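Local coordinates for protein galactose-1-phosphate uridylyltransferase (PDB 6K9Z) that probably transfers uridylyl groups between UDP-glucose and hexose 1-phosphates such as galactose 1-phosphate, as a zinc-binding enzyme of carbohydrate metabolism, at residues C30-G35 and V134-P139; R41-L46 and V79-P84. The protein carries 1 engineered substitution. All blocks are in the same frame, centred on the assembly; numbering follows the deposited sequence.

Interaction 1: residues C30-G35 and V134-P139; sequences CPFCPG and VSLTHP. With ZN (zinc ion), chain C; UDP (uridine-5'-diphosphate), chain G.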
ATOM      1  N   CYS A  30      27.735  10.309  -7.636  1.00 30.40           N
ATOM      2  CA  CYS A  30      27.023   9.431  -6.658  1.00 28.73           C
ATOM      3  C   CYS A  30      27.262   9.965  -5.248  1.00 27.65           C
ATOM      4  O   CYS A  30      28.423  10.104  -4.831  1.00 27.62           O
ATOM      5  CB  CYS A  30      27.495   7.996  -6.774  1.00 27.80           C
ATOM      6  SG  CYS A  30      26.738   6.983  -5.491  1.00 26.27           S
ATOM      7  N   PRO A  31      26.190  10.270  -4.466  1.00 27.64           N
ATOM      8  CA  PRO A  31      26.356  10.821  -3.102  1.00 28.21           C
ATOM      9  C   PRO A  31      26.918   9.814  -2.068  1.00 28.08           C
ATOM     10  O   PRO A  31      27.354  10.238  -0.935  1.00 28.26           O
ATOM     11  CB  PRO A  31      24.919  11.256  -2.724  1.00 27.59           C
ATOM     12  CG  PRO A  31      24.039  10.275  -3.466  1.00 27.03           C
ATOM     13  CD  PRO A  31      24.773  10.053  -4.800  1.00 27.64           C
ATOM     14  N   PHE A  32      26.898   8.524  -2.434  1.00 27.72           N
ATOM     15  CA  PHE A  32      27.163   7.380  -1.510  1.00 27.51           C
ATOM     16  C   PHE A  32      28.510   6.722  -1.809  1.00 28.01           C
ATOM     17  O   PHE A  32      28.978   6.009  -0.948  1.00 28.80           O
ATOM     18  CB  PHE A  32      26.043   6.340  -1.583  1.00 27.49           C
ATOM     19  CG  PHE A  32      24.682   6.876  -1.236  1.00 27.72           C
ATOM     20  CD1 PHE A  32      24.540   7.922  -0.330  1.00 27.97           C
ATOM     21  CD2 PHE A  32      23.545   6.315  -1.802  1.00 28.00           C
ATOM     22  CE1 PHE A  32      23.274   8.399  -0.014  1.00 28.16           C
ATOM     23  CE2 PHE A  32      22.277   6.799  -1.489  1.00 27.69           C
ATOM     24  CZ  PHE A  32      22.153   7.834  -0.585  1.00 27.72           C
ATOM     25  N   CYS A  33      29.144   7.006  -2.940  1.00 28.20           N
ATOM     26  CA  CYS A  33      30.516   6.545  -3.228  1.00 29.26           C
ATOM     27  C   CYS A  33      31.526   7.171  -2.236  1.00 31.56           C
ATOM     28  O   CYS A  33      31.300   8.251  -1.620  1.00 33.95           O
ATOM     29  CB  CYS A  33      30.946   6.866  -4.638  1.00 29.03           C
ATOM     30  SG  CYS A  33      30.412   5.613  -5.839  1.00 27.67           S
ATOM     31  N   PRO A  34      32.626   6.419  -1.981  1.00 32.30           N
ATOM     32  CA  PRO A  34      33.735   6.943  -1.187  1.00 33.41           C
ATOM     33  C   PRO A  34      34.254   8.205  -1.891  1.00 33.09           C
ATOM     34  O   PRO A  34      34.292   8.195  -3.078  1.00 31.81           O
ATOM     35  CB  PRO A  34      34.772   5.818  -1.251  1.00 34.70           C
ATOM     36  CG  PRO A  34      33.958   4.578  -1.454  1.00 34.69           C
ATOM     37  CD  PRO A  34      32.849   5.019  -2.391  1.00 32.95           C
ATOM     38  N   GLY A  35      34.556   9.267  -1.135  1.00 34.04           N
ATOM     39  CA  GLY A  35      35.030  10.538  -1.727  1.00 35.32           C
ATOM     40  C   GLY A  35      33.902  11.552  -1.954  1.00 35.06           C
ATOM     41  O   GLY A  35      34.199  12.753  -2.166  1.00 36.13           O
ATOM     42  N   VAL A 134      13.570   3.547  -7.395  1.00 26.73           N
ATOM     43  CA  VAL A 134      14.970   3.716  -6.928  1.00 26.88           C
ATOM     44  C   VAL A 134      15.841   4.166  -8.104  1.00 29.76           C
ATOM     45  O   VAL A 134      16.314   3.282  -8.873  1.00 32.70           O
ATOM     46  CB  VAL A 134      15.544   2.457  -6.271  1.00 25.51           C
ATOM     47  CG1 VAL A 134      16.882   2.786  -5.610  1.00 25.08           C
ATOM     48  CG2 VAL A 134      14.545   1.898  -5.282  1.00 24.40           C
ATOM     49  N   SER A 135      16.123   5.454  -8.151  1.00 29.95           N
ATOM     50  CA  SER A 135      16.961   6.067  -9.203  1.00 33.95           C
ATOM     51  C   SER A 135      18.450   5.922  -8.862  1.00 33.85           C
ATOM     52  O   SER A 135      19.206   5.589  -9.818  1.00 35.10           O
ATOM     53  CB  SER A 135      16.550   7.504  -9.487  1.00 35.67           C
ATOM     54  OG  SER A 135      16.358   8.201  -8.256  1.00 37.21           O
ATOM     55  N   LEU A 136      18.843   6.020  -7.566  1.00 32.73           N
ATOM     56  CA  LEU A 136      20.284   5.910  -7.196  1.00 33.79           C
ATOM     57  C   LEU A 136      20.706   4.429  -7.307  1.00 32.90           C
ATOM     58  O   LEU A 136      20.034   3.580  -6.735  1.00 31.66           O
ATOM     59  CB  LEU A 136      20.501   6.448  -5.776  1.00 35.09           C
ATOM     60  CG  LEU A 136      20.289   7.944  -5.562  1.00 37.67           C
ATOM     61  CD1 LEU A 136      20.221   8.239  -4.079  1.00 39.37           C
ATOM     62  CD2 LEU A 136      21.381   8.788  -6.206  1.00 40.40           C
ATOM     63  N   THR A 137      21.818   4.126  -7.973  1.00 33.40           N
ATOM     64  CA  THR A 137      22.223   2.735  -8.327  1.00 34.65           C
ATOM     65  C   THR A 137      23.157   2.147  -7.247  1.00 32.55           C
ATOM     66  O   THR A 137      23.308   0.902  -7.164  1.00 35.78           O
ATOM     67  CB  THR A 137      22.773   2.722  -9.757  1.00 37.56           C
ATOM     68  OG1 THR A 137      23.782   3.723  -9.984  1.00 40.93           O
ATOM     69  CG2 THR A 137      21.649   2.975 -10.746  1.00 39.28           C
ATOM     70  N   HIS A 138      23.716   2.977  -6.370  1.00 29.14           N
ATOM     71  CA  HIS A 138      24.608   2.485  -5.286  1.00 25.76           C
ATOM     72  C   HIS A 138      23.776   1.683  -4.305  1.00 24.07           C
ATOM     73  O   HIS A 138      22.696   2.150  -3.938  1.00 22.43           O
ATOM     74  CB  HIS A 138      25.317   3.676  -4.622  1.00 25.61           C
ATOM     75  CG  HIS A 138      26.558   3.290  -3.879  1.00 24.75           C
ATOM     76  ND1 HIS A 138      27.803   3.664  -4.268  1.00 24.40           N
ATOM     77  CD2 HIS A 138      26.701   2.548  -2.773  1.00 22.93           C
ATOM     78  CE1 HIS A 138      28.700   3.199  -3.412  1.00 24.76           C
ATOM     79  NE2 HIS A 138      28.043   2.463  -2.479  1.00 23.07           N
ATOM     80  N   PRO A 139      24.232   0.466  -3.893  1.00 22.93           N
ATOM     81  CA  PRO A 139      23.509  -0.352  -2.928  1.00 21.85           C
ATOM     82  C   PRO A 139      23.356   0.397  -1.604  1.00 21.07           C
ATOM     83  O   PRO A 139      24.347   0.799  -1.008  1.00 21.15           O
ATOM     84  CB  PRO A 139      24.399  -1.571  -2.699  1.00 22.12           C
ATOM     85  CG  PRO A 139      25.168  -1.677  -3.968  1.00 23.46           C
ATOM     86  CD  PRO A 139      25.444  -0.237  -4.356  1.00 23.91           C
TER
HETATM   87 ZN    ZN C 401      28.155   5.212  -5.670  1.00 24.16          ZN
HETATM   88  N1  UDP G 405      19.483  10.524  -0.512  1.00 50.53           N
HETATM   89  C2  UDP G 405      20.405  11.202   0.298  1.00 52.26           C
HETATM   90  N3  UDP G 405      21.296  12.037  -0.226  1.00 57.61           N
HETATM   91  C4  UDP G 405      21.287  12.262  -1.523  1.00 56.78           C
HETATM   92  C5  UDP G 405      20.391  11.650  -2.356  1.00 54.31           C
HETATM   93  C6  UDP G 405      19.483  10.783  -1.802  1.00 53.88           C
HETATM   94  O2  UDP G 405      20.478  11.044   1.482  1.00 48.25           O
HETATM   95  O4  UDP G 405      22.107  13.022  -2.005  1.00 61.04           O
HETATM   96  C1' UDP G 405      18.449   9.645  -0.005  1.00 47.06           C
HETATM   97  C2' UDP G 405      17.188  10.406  -0.415  1.00 46.67           C
HETATM   98  O2' UDP G 405      16.921  11.648   0.199  1.00 41.24           O
HETATM   99  C3' UDP G 405      16.097   9.414  -0.155  1.00 40.06           C
HETATM  100  C4' UDP G 405      16.732   8.159  -0.570  1.00 46.27           C
HETATM  101  O4' UDP G 405      18.131   8.445  -0.697  1.00 46.95           O
HETATM  102  O3' UDP G 405      15.649   9.363   1.157  1.00 40.37           O
HETATM  103  C5' UDP G 405      15.893   7.945  -1.817  1.00 54.67           C
HETATM  104  O5' UDP G 405      14.491   7.746  -1.497  1.00 63.43           O
HETATM  105  PA  UDP G 405      13.268   8.753  -1.037  1.00 71.02           P
HETATM  106  O1A UDP G 405      13.335  10.121  -1.680  1.00 68.71           O
HETATM  107  O2A UDP G 405      12.042   8.072  -1.556  1.00 62.26           O
HETATM  108  O3A UDP G 405      13.312   8.782   0.595  1.00 38.42           O
HETATM  109  PB  UDP G 405      12.711   9.695   1.701  1.00 21.82           P
HETATM  110  O1B UDP G 405      13.347  10.902   1.386  1.00 41.19           O
HETATM  111  O2B UDP G 405      13.058   9.125   3.011  1.00 24.22           O
HETATM  112  O3B UDP G 405      11.320   9.795   1.466  1.00 35.69           O
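Cys30, Cys33 and His138 meet on one zinc ion, which joins the two loops where no hydrogen bond runs between them. Cys30 SG and Cys33 SG each bind zinc at 2.3 Å, and His138 ND1 binds it at 2.1 Å; His86 supplies the fourth ligand. The His138 ring is fixed on several sides. Cys33 SG lies in its plane at the edge, and Phe32 CB sits over one face, 4.0 Å from the ring centroid in a CH-pi contact, while NE2 is hydrogen-bonded to Thr83 O. With SG anti to its backbone N (chi1 175°), Cys30 reaches the metal and also accepts a hydrogen bond from Phe32 N, 3.4 Å to SG, so that within 30-35 itself the N-H two residues on grips the metal-bound sulfur. Beyond the metal the same loops line the uracil pocket. Leu136 splits its methyls: CD1 touches Phe32 CE2 at 3.6 Å and UDP C6 at 3.5 Å, whereas CD2 rests on Pro31 CD. Pro31 CG in turn lies over the centre of the Phe32 ring, and Phe32 CZ approaches UDP N1. This is a CxxC zinc site of the Cys2His2 kind, set directly beside the nucleotide pocket of a GalT-family uridylyltransferase.

Interaction 2: residues R41-L46 and V79-P84; sequences RGWDVL and VVVETP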
ATOM      1  N   ARG A  41      36.386   8.101   3.356  1.00 46.68           N
ATOM      2  CA  ARG A  41      37.018   6.895   2.750  1.00 49.47           C
ATOM      3  C   ARG A  41      37.481   5.907   3.828  1.00 48.72           C
ATOM      4  O   ARG A  41      37.482   6.277   5.011  1.00 48.70           O
ATOM      5  CB  ARG A  41      38.179   7.288   1.833  1.00 54.29           C
ATOM      6  CG  ARG A  41      37.759   8.066   0.597  1.00 57.47           C
ATOM      7  CD  ARG A  41      38.962   8.346  -0.284  1.00 62.71           C
ATOM      8  NE  ARG A  41      38.610   9.110  -1.470  1.00 64.37           N
ATOM      9  CZ  ARG A  41      38.119   8.583  -2.584  1.00 66.90           C
ATOM     10  NH1 ARG A  41      37.837   9.359  -3.613  1.00 67.74           N
ATOM     11  NH2 ARG A  41      37.921   7.279  -2.665  1.00 69.30           N
ATOM     12  N   GLY A  42      37.832   4.686   3.407  1.00 48.02           N
ATOM     13  CA  GLY A  42      38.298   3.609   4.308  1.00 46.49           C
ATOM     14  C   GLY A  42      37.206   2.944   5.131  1.00 42.27           C
ATOM     15  O   GLY A  42      37.528   2.424   6.213  1.00 44.73           O
ATOM     16  N   TRP A  43      35.965   2.951   4.644  1.00 37.86           N
ATOM     17  CA  TRP A  43      34.829   2.336   5.384  1.00 34.36           C
ATOM     18  C   TRP A  43      34.254   1.142   4.612  1.00 32.21           C
ATOM     19  O   TRP A  43      34.313   1.153   3.371  1.00 31.20           O
ATOM     20  CB  TRP A  43      33.741   3.382   5.649  1.00 33.68           C
ATOM     21  CG  TRP A  43      33.345   4.165   4.435  1.00 34.20           C
ATOM     22  CD1 TRP A  43      33.863   5.358   4.026  1.00 36.65           C
ATOM     23  CD2 TRP A  43      32.342   3.815   3.464  1.00 33.77           C
ATOM     24  NE1 TRP A  43      33.254   5.776   2.875  1.00 37.38           N
ATOM     25  CE2 TRP A  43      32.315   4.850   2.505  1.00 35.06           C
ATOM     26  CE3 TRP A  43      31.464   2.736   3.312  1.00 32.04           C
ATOM     27  CZ2 TRP A  43      31.447   4.834   1.416  1.00 34.90           C
ATOM     28  CZ3 TRP A  43      30.609   2.721   2.233  1.00 31.81           C
ATOM     29  CH2 TRP A  43      30.602   3.756   1.300  1.00 33.56           C
ATOM     30  N   ASP A  44      33.752   0.143   5.344  1.00 29.93           N
ATOM     31  CA  ASP A  44      33.094  -1.041   4.746  1.00 29.31           C
ATOM     32  C   ASP A  44      31.603  -0.732   4.658  1.00 27.50           C
ATOM     33  O   ASP A  44      30.968  -1.180   3.661  1.00 27.86           O
ATOM     34  CB  ASP A  44      33.351  -2.313   5.569  1.00 29.96           C
ATOM     35  CG  ASP A  44      34.757  -2.880   5.421  1.00 32.18           C
ATOM     36  OD1 ASP A  44      35.309  -2.804   4.300  1.00 33.12           O
ATOM     37  OD2 ASP A  44      35.272  -3.408   6.422  1.00 32.89           O
ATOM     38  N   VAL A  45      31.061  -0.089   5.711  1.00 25.66           N
ATOM     39  CA  VAL A  45      29.624   0.274   5.820  1.00 24.31           C
ATOM     40  C   VAL A  45      29.532   1.657   6.443  1.00 24.72           C
ATOM     41  O   VAL A  45      30.309   1.968   7.332  1.00 24.56           O
ATOM     42  CB  VAL A  45      28.823  -0.750   6.644  1.00 23.68           C
ATOM     43  CG1 VAL A  45      27.395  -0.297   6.856  1.00 22.75           C
ATOM     44  CG2 VAL A  45      28.870  -2.140   6.017  1.00 24.43           C
ATOM     45  N   LEU A  46      28.616   2.471   5.942  1.00 24.81           N
ATOM     46  CA  LEU A  46      28.436   3.844   6.427  1.00 26.26           C
ATOM     47  C   LEU A  46      26.970   4.070   6.724  1.00 25.87           C
ATOM     48  O   LEU A  46      26.175   3.760   5.853  1.00 25.80           O
ATOM     49  CB  LEU A  46      28.911   4.762   5.307  1.00 29.04           C
ATOM     50  CG  LEU A  46      29.536   6.047   5.787  1.00 32.50           C
ATOM     51  CD1 LEU A  46      30.688   5.728   6.721  1.00 33.90           C
ATOM     52  CD2 LEU A  46      29.996   6.881   4.600  1.00 34.47           C
ATOM     53  N   VAL A  79      20.612   6.763   6.012  1.00 18.80           N
ATOM     54  CA  VAL A  79      20.965   5.945   4.833  1.00 18.99           C
ATOM     55  C   VAL A  79      22.049   4.991   5.280  1.00 19.18           C
ATOM     56  O   VAL A  79      23.062   5.419   5.867  1.00 19.55           O
ATOM     57  CB  VAL A  79      21.402   6.798   3.635  1.00 19.97           C
ATOM     58  CG1 VAL A  79      21.826   5.908   2.487  1.00 20.64           C
ATOM     59  CG2 VAL A  79      20.301   7.739   3.213  1.00 20.55           C
ATOM     60  N   VAL A  80      21.841   3.722   4.981  1.00 18.81           N
ATOM     61  CA  VAL A  80      22.851   2.659   5.216  1.00 19.24           C
ATOM     62  C   VAL A  80      23.520   2.429   3.851  1.00 20.29           C
ATOM     63  O   VAL A  80      22.868   1.783   2.984  1.00 19.85           O
ATOM     64  CB  VAL A  80      22.186   1.381   5.730  1.00 18.78           C
ATOM     65  CG1 VAL A  80      23.202   0.244   5.921  1.00 19.75           C
ATOM     66  CG2 VAL A  80      21.367   1.642   7.006  1.00 18.71           C
ATOM     67  N   VAL A  81      24.746   2.902   3.694  1.00 20.20           N
ATOM     68  CA  VAL A  81      25.555   2.636   2.481  1.00 21.31           C
ATOM     69  C   VAL A  81      26.188   1.279   2.724  1.00 21.64           C
ATOM     70  O   VAL A  81      27.075   1.166   3.597  1.00 22.10           O
ATOM     71  CB  VAL A  81      26.559   3.743   2.166  1.00 22.01           C
ATOM     72  CG1 VAL A  81      27.169   3.556   0.787  1.00 23.00           C
ATOM     73  CG2 VAL A  81      25.971   5.124   2.316  1.00 22.02           C
ATOM     74  N   GLU A  82      25.767   0.304   1.935  1.00 21.29           N
ATOM     75  CA  GLU A  82      25.965  -1.135   2.191  1.00 21.53           C
ATOM     76  C   GLU A  82      27.355  -1.640   1.788  1.00 22.64           C
ATOM     77  O   GLU A  82      27.691  -2.729   2.224  1.00 22.62           O
ATOM     78  CB  GLU A  82      24.875  -1.900   1.474  1.00 21.33           C
ATOM     79  CG  GLU A  82      23.523  -1.694   2.124  1.00 20.88           C
ATOM     80  CD  GLU A  82      22.388  -2.273   1.280  1.00 21.76           C
ATOM     81  OE1 GLU A  82      22.682  -2.672   0.128  1.00 23.30           O
ATOM     82  OE2 GLU A  82      21.286  -2.475   1.836  1.00 21.13           O
ATOM     83  N   THR A  83      28.072  -0.893   0.954  1.00 23.44           N
ATOM     84  CA  THR A  83      29.397  -1.270   0.385  1.00 24.87           C
ATOM     85  C   THR A  83      29.980  -0.011  -0.215  1.00 25.61           C
ATOM     86  O   THR A  83      29.218   0.828  -0.692  1.00 25.65           O
ATOM     87  CB  THR A  83      29.257  -2.346  -0.708  1.00 25.25           C
ATOM     88  OG1 THR A  83      30.505  -2.523  -1.360  1.00 26.51           O
ATOM     89  CG2 THR A  83      28.232  -1.956  -1.769  1.00 25.67           C
ATOM     90  N   PRO A  84      31.317   0.160  -0.225  1.00 27.01           N
ATOM     91  CA  PRO A  84      31.957   1.245  -0.956  1.00 28.96           C
ATOM     92  C   PRO A  84      31.876   1.056  -2.490  1.00 30.44           C
ATOM     93  O   PRO A  84      32.021   2.003  -3.197  1.00 30.83           O
ATOM     94  CB  PRO A  84      33.409   1.201  -0.398  1.00 29.92           C
ATOM     95  CG  PRO A  84      33.630  -0.212   0.079  1.00 29.57           C
ATOM     96  CD  PRO A  84      32.275  -0.689   0.517  1.00 27.79           C
TER
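The contact is the first antiparallel bridge between strand 46-49, outermost in this chain, and strand 76-81 of the large sheet. Leu46 and Val81 form a hydrogen-bonded pair: Leu46 N gives a bond of 3.1 Å to Val81 O, nearly straight at 169°, and Val81 N returns one of 2.7 Å to Leu46 O. Both side chains stand on one face of the sheet, where their CB atoms pack together. Just before the bridge, Val45 CA makes a CA-H...O contact with Val81 O, 3.5 Å, and the Val45 side chain turns to helix 96-114, meeting Gln98, Ile102 and Ala105.

The chains stay in contact as far as Asp44 O against Pro84 CD, 3.4 Å apart. Trp43 has a chi1 of 50°, which sets CG between the backbone N and the carbonyl carbon and folds the indole back so that Leu46 CD2 lies over one face and Pro84 CB over the opposite one, 4.3 Å from the centroid of the six-membered ring. Its CZ3/CH2 end rests on Val81, Thr83 and Pro84; CH2 meets Val81 CG1 at 3.5 Å, the two side chains crossing at about a right angle. Asp44 O and Glu82 O both accept from Gln98 NE2, a shared donor that pins the two backbones to the helix. Asp44 OD2 forms a salt bridge with Lys101; Glu82 OE1 forms one with Arg126, and its OE2 a hydrogen bond with Ser141 OG. This is edge-strand pairing of the antiparallel half-barrel sheet, with Trp43 packed between Leu46 and Pro84 just before the strand.

Interactions 1 and 2 lie with their centres 10 Å apart. Along the chain the order is 30-35, 41-46, 79-84, 134-139, so both segments of interaction 2 fall between those of interaction 1, and all four belong to the N-terminal half of the chain. The two meet directly: Pro34 packs against Pro84, Val81 touches His138, and Val79 and Val81 touch Phe32. They also share the large sheet, since 134-139 leads into strand 140-146, the other neighbour of 76-81. The edge strand 46-49 and its neighbour 76-81 thus back the zinc-bound loops of interaction 1, joining sheet margin, metal site and UDP pocket in one continuous region.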